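Local coordinates for protein benzoylformate decarboxylase (Mycobacterium smegmatis, PDB 4Q9D) that is a three-domain member of the thiamine pyrophosphate-dependent enzyme family that assembles from four chains and carries a bound magnesium ion, at residues Q192-I197 / E327-P332; Q297-A300 / R304-V307; N366-D371 / T387-T392; S396-G401 / V424-V429. All blocks are in the same frame, centred on the assembly; numbering follows the deposited sequence.

Contact 1 (Q192-I197 / E327-P332); sequences QFAERI and ELIDTP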
# COMPACT_ATOMS: atom_id res chain seq x y z
N GLN B 192 -34.92 14.92 12.26
CA GLN B 192 -35.16 13.74 13.08
C GLN B 192 -34.38 13.82 14.39
O GLN B 192 -34.90 13.44 15.43
CB GLN B 192 -34.81 12.44 12.35
CG GLN B 192 -35.85 11.99 11.32
CD GLN B 192 -35.32 10.95 10.31
OE1 GLN B 192 -34.19 10.45 10.42
NE2 GLN B 192 -36.15 10.64 9.31
N PHE B 193 -33.11 14.25 14.32
CA PHE B 193 -32.27 14.35 15.51
C PHE B 193 -32.86 15.37 16.50
O PHE B 193 -32.86 15.16 17.72
CB PHE B 193 -30.81 14.74 15.16
CG PHE B 193 -29.93 13.56 14.70
CD1 PHE B 193 -30.48 12.40 14.16
CD2 PHE B 193 -28.53 13.63 14.83
CE1 PHE B 193 -29.66 11.33 13.74
CE2 PHE B 193 -27.69 12.56 14.41
CZ PHE B 193 -28.25 11.41 13.86
N ALA B 194 -33.32 16.50 15.97
CA ALA B 194 -33.92 17.55 16.80
C ALA B 194 -35.14 17.02 17.54
O ALA B 194 -35.35 17.35 18.70
CB ALA B 194 -34.30 18.76 15.95
N GLU B 195 -35.95 16.21 16.86
CA GLU B 195 -37.11 15.63 17.50
C GLU B 195 -36.68 14.73 18.65
O GLU B 195 -37.32 14.71 19.69
CB GLU B 195 -37.96 14.84 16.50
CG GLU B 195 -38.92 15.67 15.65
CD GLU B 195 -39.88 16.53 16.50
OE1 GLU B 195 -40.27 16.11 17.62
OE2 GLU B 195 -40.24 17.64 16.04
N ARG B 196 -35.60 13.98 18.46
CA ARG B 196 -35.15 13.05 19.49
C ARG B 196 -34.63 13.86 20.70
O ARG B 196 -34.79 13.47 21.86
CB ARG B 196 -34.04 12.14 18.95
CG ARG B 196 -33.34 11.29 20.02
CD ARG B 196 -34.29 10.20 20.52
NE ARG B 196 -33.78 9.43 21.65
CZ ARG B 196 -33.87 9.83 22.91
NH1 ARG B 196 -34.44 11.00 23.20
NH2 ARG B 196 -33.40 9.05 23.89
N ILE B 197 -34.00 14.99 20.40
CA ILE B 197 -33.47 15.88 21.43
C ILE B 197 -34.64 16.50 22.22
O ILE B 197 -34.58 16.60 23.43
CB ILE B 197 -32.57 16.96 20.79
CG1 ILE B 197 -31.24 16.33 20.27
CG2 ILE B 197 -32.28 18.13 21.76
CD1 ILE B 197 -30.44 17.33 19.42
N GLU B 327 -32.47 26.56 15.80
CA GLU B 327 -33.77 26.83 15.22
C GLU B 327 -34.75 25.68 15.34
O GLU B 327 -35.92 25.93 15.55
CB GLU B 327 -33.64 27.26 13.76
CG GLU B 327 -32.92 28.58 13.64
CD GLU B 327 -32.48 28.90 12.23
OE1 GLU B 327 -32.64 28.03 11.34
OE2 GLU B 327 -31.96 30.02 12.00
N LEU B 328 -34.28 24.43 15.26
CA LEU B 328 -35.21 23.30 15.25
C LEU B 328 -35.71 22.85 16.61
O LEU B 328 -36.84 22.40 16.72
CB LEU B 328 -34.63 22.08 14.52
CG LEU B 328 -34.26 22.21 13.03
CD1 LEU B 328 -33.33 21.06 12.64
CD2 LEU B 328 -35.50 22.14 12.19
N ILE B 329 -34.87 22.93 17.65
CA ILE B 329 -35.31 22.41 18.94
C ILE B 329 -36.30 23.35 19.68
O ILE B 329 -36.28 24.58 19.52
CB ILE B 329 -34.14 22.01 19.89
CG1 ILE B 329 -33.36 23.24 20.34
CG2 ILE B 329 -33.19 20.98 19.23
CD1 ILE B 329 -32.64 23.02 21.66
N ASP B 330 -37.16 22.75 20.50
CA ASP B 330 -38.02 23.48 21.41
C ASP B 330 -37.20 24.07 22.53
O ASP B 330 -36.19 23.50 22.94
CB ASP B 330 -39.03 22.51 22.03
CG ASP B 330 -39.98 21.95 21.02
OD1 ASP B 330 -40.24 22.67 20.03
OD2 ASP B 330 -40.46 20.80 21.22
N THR B 331 -37.64 25.21 23.05
CA THR B 331 -37.15 25.70 24.33
C THR B 331 -37.65 24.73 25.41
O THR B 331 -38.85 24.44 25.50
CB THR B 331 -37.64 27.13 24.60
OG1 THR B 331 -37.10 27.99 23.59
CG2 THR B 331 -37.17 27.60 25.95
N PRO B 332 -36.72 24.15 26.19
CA PRO B 332 -37.15 23.14 27.17
C PRO B 332 -38.01 23.81 28.22
O PRO B 332 -37.81 25.00 28.51
CB PRO B 332 -35.82 22.68 27.80
CG PRO B 332 -34.75 23.12 26.83
CD PRO B 332 -35.27 24.38 26.21

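Contact 2 (Q297-A300 / R304-V307); sequences QITA and RSAV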
# COMPACT_ATOMS: atom_id res chain seq x y z
N GLN B 297 -24.63 11.49 17.21
CA GLN B 297 -23.29 12.00 16.86
C GLN B 297 -23.38 12.84 15.60
O GLN B 297 -24.02 12.44 14.63
CB GLN B 297 -22.32 10.85 16.66
CG GLN B 297 -20.89 11.27 16.26
CD GLN B 297 -20.00 10.08 15.89
OE1 GLN B 297 -20.49 8.96 15.69
NE2 GLN B 297 -18.70 10.31 15.81
N ILE B 298 -22.75 14.01 15.61
CA ILE B 298 -22.73 14.88 14.44
C ILE B 298 -21.27 15.22 14.20
O ILE B 298 -20.61 15.71 15.09
CB ILE B 298 -23.54 16.19 14.67
CG1 ILE B 298 -25.04 15.88 14.85
CG2 ILE B 298 -23.30 17.16 13.56
CD1 ILE B 298 -25.86 17.10 15.19
N THR B 299 -20.76 14.94 13.00
CA THR B 299 -19.35 15.18 12.70
C THR B 299 -19.18 15.47 11.23
O THR B 299 -19.99 15.02 10.40
CB THR B 299 -18.48 13.95 13.07
OG1 THR B 299 -17.13 14.18 12.66
CG2 THR B 299 -18.98 12.67 12.38
N ALA B 300 -18.13 16.20 10.90
CA ALA B 300 -17.84 16.48 9.48
C ALA B 300 -16.97 15.36 8.91
O ALA B 300 -16.70 15.33 7.71
CB ALA B 300 -17.16 17.83 9.32
N ARG B 304 -15.04 9.24 11.53
CA ARG B 304 -15.40 9.30 12.96
C ARG B 304 -16.80 8.74 13.26
O ARG B 304 -17.00 8.11 14.30
CB ARG B 304 -15.26 10.72 13.52
CG ARG B 304 -13.82 11.08 13.82
CD ARG B 304 -13.24 9.90 14.64
NE ARG B 304 -11.79 9.81 14.63
CZ ARG B 304 -11.09 8.96 15.40
NH1 ARG B 304 -11.70 8.14 16.27
NH2 ARG B 304 -9.77 8.96 15.31
N SER B 305 -17.76 8.96 12.36
CA SER B 305 -19.07 8.34 12.55
C SER B 305 -19.00 6.86 12.22
O SER B 305 -19.70 6.05 12.82
CB SER B 305 -20.14 9.03 11.68
OG SER B 305 -19.63 9.28 10.38
N ALA B 306 -18.13 6.49 11.28
CA ALA B 306 -18.03 5.08 10.87
C ALA B 306 -17.46 4.16 11.94
O ALA B 306 -17.86 3.00 12.03
CB ALA B 306 -17.19 4.94 9.60
N VAL B 307 -16.49 4.66 12.71
CA VAL B 307 -15.83 3.82 13.73
C VAL B 307 -16.54 3.83 15.09
O VAL B 307 -16.17 3.06 15.96
CB VAL B 307 -14.33 4.18 13.94
CG1 VAL B 307 -13.52 4.02 12.62
CG2 VAL B 307 -14.16 5.61 14.53

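Contact 3 (N366-D371 / T387-T392); sequences NVKPDD and TWLPTT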
# COMPACT_ATOMS: atom_id res chain seq x y z
N ASN B 366 -2.20 34.12 37.01
CA ASN B 366 -2.13 35.52 37.50
C ASN B 366 -1.58 36.49 36.47
O ASN B 366 -1.95 37.67 36.49
CB ASN B 366 -1.28 35.61 38.76
CG ASN B 366 -1.90 34.89 39.93
OD1 ASN B 366 -3.11 34.70 39.99
ND2 ASN B 366 -1.06 34.45 40.86
N VAL B 367 -0.68 36.03 35.60
CA VAL B 367 -0.05 36.96 34.64
C VAL B 367 -0.47 36.78 33.17
O VAL B 367 -0.21 37.64 32.34
CB VAL B 367 1.50 36.94 34.74
CG1 VAL B 367 1.94 37.12 36.20
CG2 VAL B 367 2.04 35.64 34.23
N LYS B 368 -1.08 35.65 32.84
CA LYS B 368 -1.47 35.43 31.45
C LYS B 368 -2.42 36.50 30.90
O LYS B 368 -3.49 36.75 31.47
CB LYS B 368 -2.09 34.03 31.28
CG LYS B 368 -2.61 33.79 29.89
CD LYS B 368 -3.09 32.36 29.75
CE LYS B 368 -4.44 32.19 30.40
NZ LYS B 368 -5.46 32.87 29.57
N PRO B 369 -2.04 37.15 29.79
CA PRO B 369 -3.00 38.08 29.19
C PRO B 369 -4.28 37.33 28.83
O PRO B 369 -4.26 36.15 28.46
CB PRO B 369 -2.29 38.57 27.92
CG PRO B 369 -0.87 38.38 28.20
CD PRO B 369 -0.77 37.14 29.07
N ASP B 370 -5.40 38.03 28.94
CA ASP B 370 -6.70 37.45 28.71
C ASP B 370 -6.86 36.89 27.27
O ASP B 370 -7.52 35.87 27.07
CB ASP B 370 -7.78 38.48 29.07
CG ASP B 370 -9.19 37.92 28.94
OD1 ASP B 370 -9.94 38.40 28.04
OD2 ASP B 370 -9.55 37.00 29.72
N ASP B 371 -6.23 37.53 26.28
CA ASP B 371 -6.36 37.12 24.88
C ASP B 371 -5.20 36.23 24.41
O ASP B 371 -5.07 36.00 23.22
CB ASP B 371 -6.44 38.34 23.96
CG ASP B 371 -5.20 39.21 24.04
OD1 ASP B 371 -4.36 38.97 24.94
OD2 ASP B 371 -5.05 40.15 23.21
N THR B 387 -7.48 23.36 36.09
CA THR B 387 -7.77 24.10 37.31
C THR B 387 -7.52 25.58 37.16
O THR B 387 -8.34 26.39 37.55
CB THR B 387 -6.93 23.59 38.47
OG1 THR B 387 -7.24 22.21 38.66
CG2 THR B 387 -7.23 24.38 39.76
N TRP B 388 -6.39 25.94 36.56
CA TRP B 388 -5.96 27.34 36.58
C TRP B 388 -6.06 28.10 35.26
O TRP B 388 -6.05 29.33 35.27
CB TRP B 388 -4.52 27.42 37.09
CG TRP B 388 -4.40 27.04 38.56
CD1 TRP B 388 -3.81 25.91 39.08
CD2 TRP B 388 -4.87 27.80 39.68
NE1 TRP B 388 -3.90 25.93 40.46
CE2 TRP B 388 -4.54 27.08 40.85
CE3 TRP B 388 -5.54 29.02 39.81
CZ2 TRP B 388 -4.86 27.54 42.14
CZ3 TRP B 388 -5.86 29.49 41.09
CH2 TRP B 388 -5.51 28.74 42.23
N LEU B 389 -6.11 27.42 34.12
CA LEU B 389 -6.12 28.16 32.85
C LEU B 389 -7.30 27.79 31.98
O LEU B 389 -7.12 27.21 30.89
CB LEU B 389 -4.83 27.93 32.06
CG LEU B 389 -3.49 28.24 32.72
CD1 LEU B 389 -2.35 28.01 31.70
CD2 LEU B 389 -3.45 29.68 33.23
N PRO B 390 -8.52 28.12 32.43
CA PRO B 390 -9.68 27.79 31.60
C PRO B 390 -9.60 28.54 30.28
O PRO B 390 -9.12 29.69 30.23
CB PRO B 390 -10.89 28.30 32.41
CG PRO B 390 -10.29 29.34 33.38
CD PRO B 390 -8.90 28.81 33.69
N THR B 391 -10.06 27.89 29.22
CA THR B 391 -10.10 28.54 27.91
C THR B 391 -11.41 29.30 27.79
O THR B 391 -12.49 28.70 27.92
CB THR B 391 -10.05 27.48 26.81
OG1 THR B 391 -8.86 26.71 26.98
CG2 THR B 391 -10.05 28.13 25.43
N THR B 392 -11.32 30.60 27.52
CA THR B 392 -12.51 31.44 27.52
C THR B 392 -12.69 32.15 26.18
O THR B 392 -13.64 32.87 26.00
CB THR B 392 -12.45 32.48 28.67
OG1 THR B 392 -11.26 33.26 28.54
CG2 THR B 392 -12.41 31.77 30.03

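Contact 4 (S396-G401 / V424-V429); sequences SFFATG and VDRTVV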
# COMPACT_ATOMS: atom_id res chain seq x y z
N SER B 396 -7.98 29.52 20.98
CA SER B 396 -7.00 30.00 21.95
C SER B 396 -6.39 28.88 22.76
O SER B 396 -5.73 29.13 23.77
CB SER B 396 -7.63 31.05 22.88
OG SER B 396 -8.05 32.17 22.12
N PHE B 397 -6.64 27.66 22.32
CA PHE B 397 -6.06 26.48 22.95
C PHE B 397 -5.68 25.51 21.83
O PHE B 397 -6.49 25.26 20.93
CB PHE B 397 -7.04 25.77 23.88
CG PHE B 397 -6.46 24.53 24.48
CD1 PHE B 397 -5.73 24.61 25.67
CD2 PHE B 397 -6.58 23.30 23.84
CE1 PHE B 397 -5.13 23.46 26.22
CE2 PHE B 397 -6.01 22.16 24.39
CZ PHE B 397 -5.28 22.24 25.60
N PHE B 398 -4.47 24.97 21.90
CA PHE B 398 -4.00 23.97 20.92
C PHE B 398 -3.15 22.89 21.58
O PHE B 398 -2.31 23.19 22.43
CB PHE B 398 -3.15 24.64 19.84
CG PHE B 398 -3.83 25.79 19.14
CD1 PHE B 398 -4.48 25.60 17.92
CD2 PHE B 398 -3.82 27.07 19.69
CE1 PHE B 398 -5.12 26.66 17.25
CE2 PHE B 398 -4.46 28.15 19.04
CZ PHE B 398 -5.11 27.93 17.82
N ALA B 399 -3.39 21.64 21.21
CA ALA B 399 -2.51 20.55 21.58
C ALA B 399 -2.41 19.55 20.42
O ALA B 399 -3.23 19.58 19.49
CB ALA B 399 -3.01 19.84 22.84
N THR B 400 -1.42 18.67 20.51
CA THR B 400 -1.17 17.65 19.49
C THR B 400 -2.44 16.96 19.02
O THR B 400 -3.25 16.51 19.85
CB THR B 400 -0.19 16.59 19.99
OG1 THR B 400 -0.18 15.51 19.03
CG2 THR B 400 -0.62 16.04 21.38
N GLY B 401 -2.62 16.91 17.70
CA GLY B 401 -3.77 16.22 17.08
C GLY B 401 -3.77 14.73 17.39
O GLY B 401 -4.83 14.11 17.54
N VAL B 424 -3.38 39.44 14.00
CA VAL B 424 -3.78 39.30 15.41
C VAL B 424 -2.59 39.45 16.34
O VAL B 424 -1.59 38.75 16.22
CB VAL B 424 -4.50 37.97 15.66
CG1 VAL B 424 -4.60 37.68 17.15
CG2 VAL B 424 -5.87 38.04 15.02
N ASP B 425 -2.71 40.39 17.26
CA ASP B 425 -1.63 40.75 18.18
C ASP B 425 -1.89 40.06 19.52
O ASP B 425 -2.72 40.50 20.29
CB ASP B 425 -1.60 42.28 18.34
CG ASP B 425 -0.63 42.76 19.43
OD1 ASP B 425 0.36 42.07 19.75
OD2 ASP B 425 -0.86 43.87 19.97
N ARG B 426 -1.19 38.97 19.80
CA ARG B 426 -1.38 38.28 21.07
C ARG B 426 -0.15 37.48 21.33
O ARG B 426 0.73 37.33 20.45
CB ARG B 426 -2.62 37.38 21.04
CG ARG B 426 -2.43 36.11 20.22
CD ARG B 426 -3.66 35.20 20.25
NE ARG B 426 -3.52 34.18 19.23
CZ ARG B 426 -4.41 33.23 18.98
NH1 ARG B 426 -5.54 33.16 19.66
NH2 ARG B 426 -4.17 32.35 18.02
N THR B 427 -0.07 36.98 22.55
CA THR B 427 1.06 36.18 22.96
C THR B 427 0.64 34.72 22.97
O THR B 427 -0.52 34.37 23.22
CB THR B 427 1.62 36.63 24.34
OG1 THR B 427 2.10 37.98 24.22
CG2 THR B 427 2.81 35.76 24.77
N VAL B 428 1.60 33.86 22.63
CA VAL B 428 1.42 32.43 22.75
C VAL B 428 2.19 31.96 23.97
O VAL B 428 3.40 32.21 24.11
CB VAL B 428 1.94 31.67 21.50
CG1 VAL B 428 1.85 30.13 21.74
CG2 VAL B 428 1.14 32.06 20.29
N VAL B 429 1.47 31.29 24.87
CA VAL B 429 2.07 30.71 26.06
C VAL B 429 2.00 29.20 25.92
O VAL B 429 0.92 28.61 25.81
CB VAL B 429 1.33 31.16 27.32
CG1 VAL B 429 1.89 30.44 28.59
CG2 VAL B 429 1.39 32.69 27.44
O HOH W 1 -6.74 34.70 21.72

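Contact 1 (Q192-I197 / E327-P332)
Ala194 and Ile329 bring the two backbones together, their CA atoms 5.5 Å apart, where a turn of helix 187-199 meets the C-terminal end of helix 318-328. Segment 192-197 is helical throughout; in 327-332 the helix gives out after Leu328, and Ile329 is the first residue to turn extended, with psi at 152°. Ala194 faces across with its single methyl, consistent with so close an approach. Its CB touches Leu328 CB at 3.6 Å, so that the leucine meets the helix with the root of its side chain, while Leu328 CD1 comes alongside the same methyl at 4.1 Å. Ala194 CB also lies 4.1 Å from Ile329 CG2. That branch is shared: Ile329 CG2 also meets Ile197 CG2 at 3.9 Å, one helical turn further on. Ile329 places CG1 between its backbone N and carbonyl carbon (chi1 68°), and this rotation leaves CG2 as the branch that reaches the helix. The contact is wholly apolar, with no hydrogen bond between the segments. Asn198 OD1, one residue beyond the helical segment, accepts a hydrogen bond from Asp330 N and so holds the departing chain. Leu227 of helix 217-227 packs on both isoleucines and Phe223 on Ile329, while Ile197 rests on Val271 of strand 269-273 and Leu296 of strand 294-299, placing the contact against the central-domain parallel sheet.

Contact 2 (Q297-A300 / R304-V307)
Gln297 and Thr299, alternate residues of a strand, face Arg304 and Ser305 on the short helix that follows, with the CA atoms of Thr299 and Ser305 6.8 Å apart. The polar link is made by the Gln297 amide. With CG anti to the backbone N (chi1 179°) and the chain extended beyond it, the side chain reaches straight out from the strand, and NE2 donates to Arg304 O over 3.2 Å with an N-H...O angle of 158°. The acceptor lies close to the amide plane, but the donor stands well above the carbonyl plane and approaches at a C=O...N angle of 98°, away from the usual lone-pair directions. The other end of the amide lies over the helix too: Gln297 OE1 is 3.5 Å from Ser305 CA. Thr299 divides its branches, CG2 packing on Ser305 CB at 3.9 Å and OG1 passing 4.0 Å from Arg304 CB. This hydroxyl is hydrogen-bonded to Glu210 and to the backbone N of Asp301. Ser305 OG is hydrogen-bonded to Pro302 O and to Gln151 of the second subunit, and the Arg304 guanidinium forms a salt bridge with Asp110 of the third. Strand 294-299, helix 302-307 and strand 312-315 form a beta-alpha-beta unit of the central domain; Gln297 and Thr299 pair through their backbones with strand 312-315, and Ser305 packs on Ser313 and Val315 of that strand.

Contact 3 (N366-D371 / T387-T392)
Lys368 and Leu389 meet through carbon atoms, the lysine CE lying 3.9 Å from Leu389 CD2, the closest approach of the two segments. The Lys368 chain leaves its backbone extended, CG anti to the backbone N with chi1 175° and the next torsion likewise straight, and then bends twice, at chi3 and again at chi4. The first bend turns CE toward the leucine; the second swings NZ away from the methyl, so that the aliphatic part of the lysine makes the contact rather than its charge. Leu389 sets CG beside its own backbone N, anti to the carbonyl carbon; CD1 continues the chain, anti to CA, while CD2 branches off to the side, and it is CD2 that meets the lysine. The two side chains lie at a slant to one another, meeting at this one pair of carbons. A second, looser approach is made by Asp370, whose OD2 stands 4.3 Å from Thr392 OG1, a separation too long for a hydrogen bond. The backbones themselves stay apart, with CA atoms 8.7 Å from each other at Lys368 and Leu389 and 8.4 Å at Asp370 and Thr392, so side chains alone bridge the gap. Leu389 also packs on Tyr361 and Ser365 of helix 357-367, and Trp388 NE1 is hydrogen-bonded to Asn358 of that helix. Lys368 and Leu389 are each the first residue to depart from helical geometry, after helices 357-367 and 382-388. The arrangement thus joins two helix exits that lead toward neighbouring parallel strands, 373-377 and 397-399, in the alpha/beta fold of the C-terminal TPP-binding domain.

Contact 4 (S396-G401 / V424-V429)
Arg426 aims its guanidinium group between Ser396 and Phe398, and all three residues are buried. The arginine chain is extended from CG to NE, which carries the guanidinium across to them. Ser396 OG lies at the edge of the guanidinium, near its plane, but 3.7 Å from Arg426 NH1, and no direct hydrogen bond joins them. A water molecule spans the gap: it also lies in the guanidinium plane, accepts from Arg426 NH1 at 2.8 Å and donates to Ser396 OG at 2.9 Å. The serine hydroxyl is hydrogen-bonded as well to Pro394 O, and Arg426 NH1 to Ala395 O. Phe398 meets the same group at a slant, its CE2 4.3 Å from Arg426 NH2. In the parallel six-stranded sheet of this C-terminal TPP-binding domain, an alpha/beta fold, strand 397-399 is outermost at one side within this chain and strand 373-377 separates it from strand 428-433. The segments are therefore not paired neighbours, and the long arginine reaches across from the chain just ahead of strand 428-433. Arg426 NE is held by Asp419 of helix 408-421 in a salt bridge that, with the NH1 bonds, restrains the turn of the guanidinium. Ile415 of that helix packs against both Phe398 and Arg426, while Ala373 of the intervening strand touches the arginine.

The four contacts show how chemistry follows position. Contacts 1, 2 and 4 are buried, whereas contact 3 is only partly so, with an exposed aspartate among its touching residues. Contacts 1 and 2 lie against the central-domain sheet, contact 1 between helices and contact 2 between one of its strands and the next helix, and meet where Phe193 packs on Gln297 and Ile298; yet contact 1 is apolar, while contact 2 uses an amide-to-backbone bond beside subunit interfaces. Contacts 3 and 4, with centres about 12 Å apart, lie in the C-terminal domain and touch where Asp371 O meets the Arg426 chain. There, loose aliphatic packing at helix ends gives way to a water-bridged guanidinium deeper in the fold.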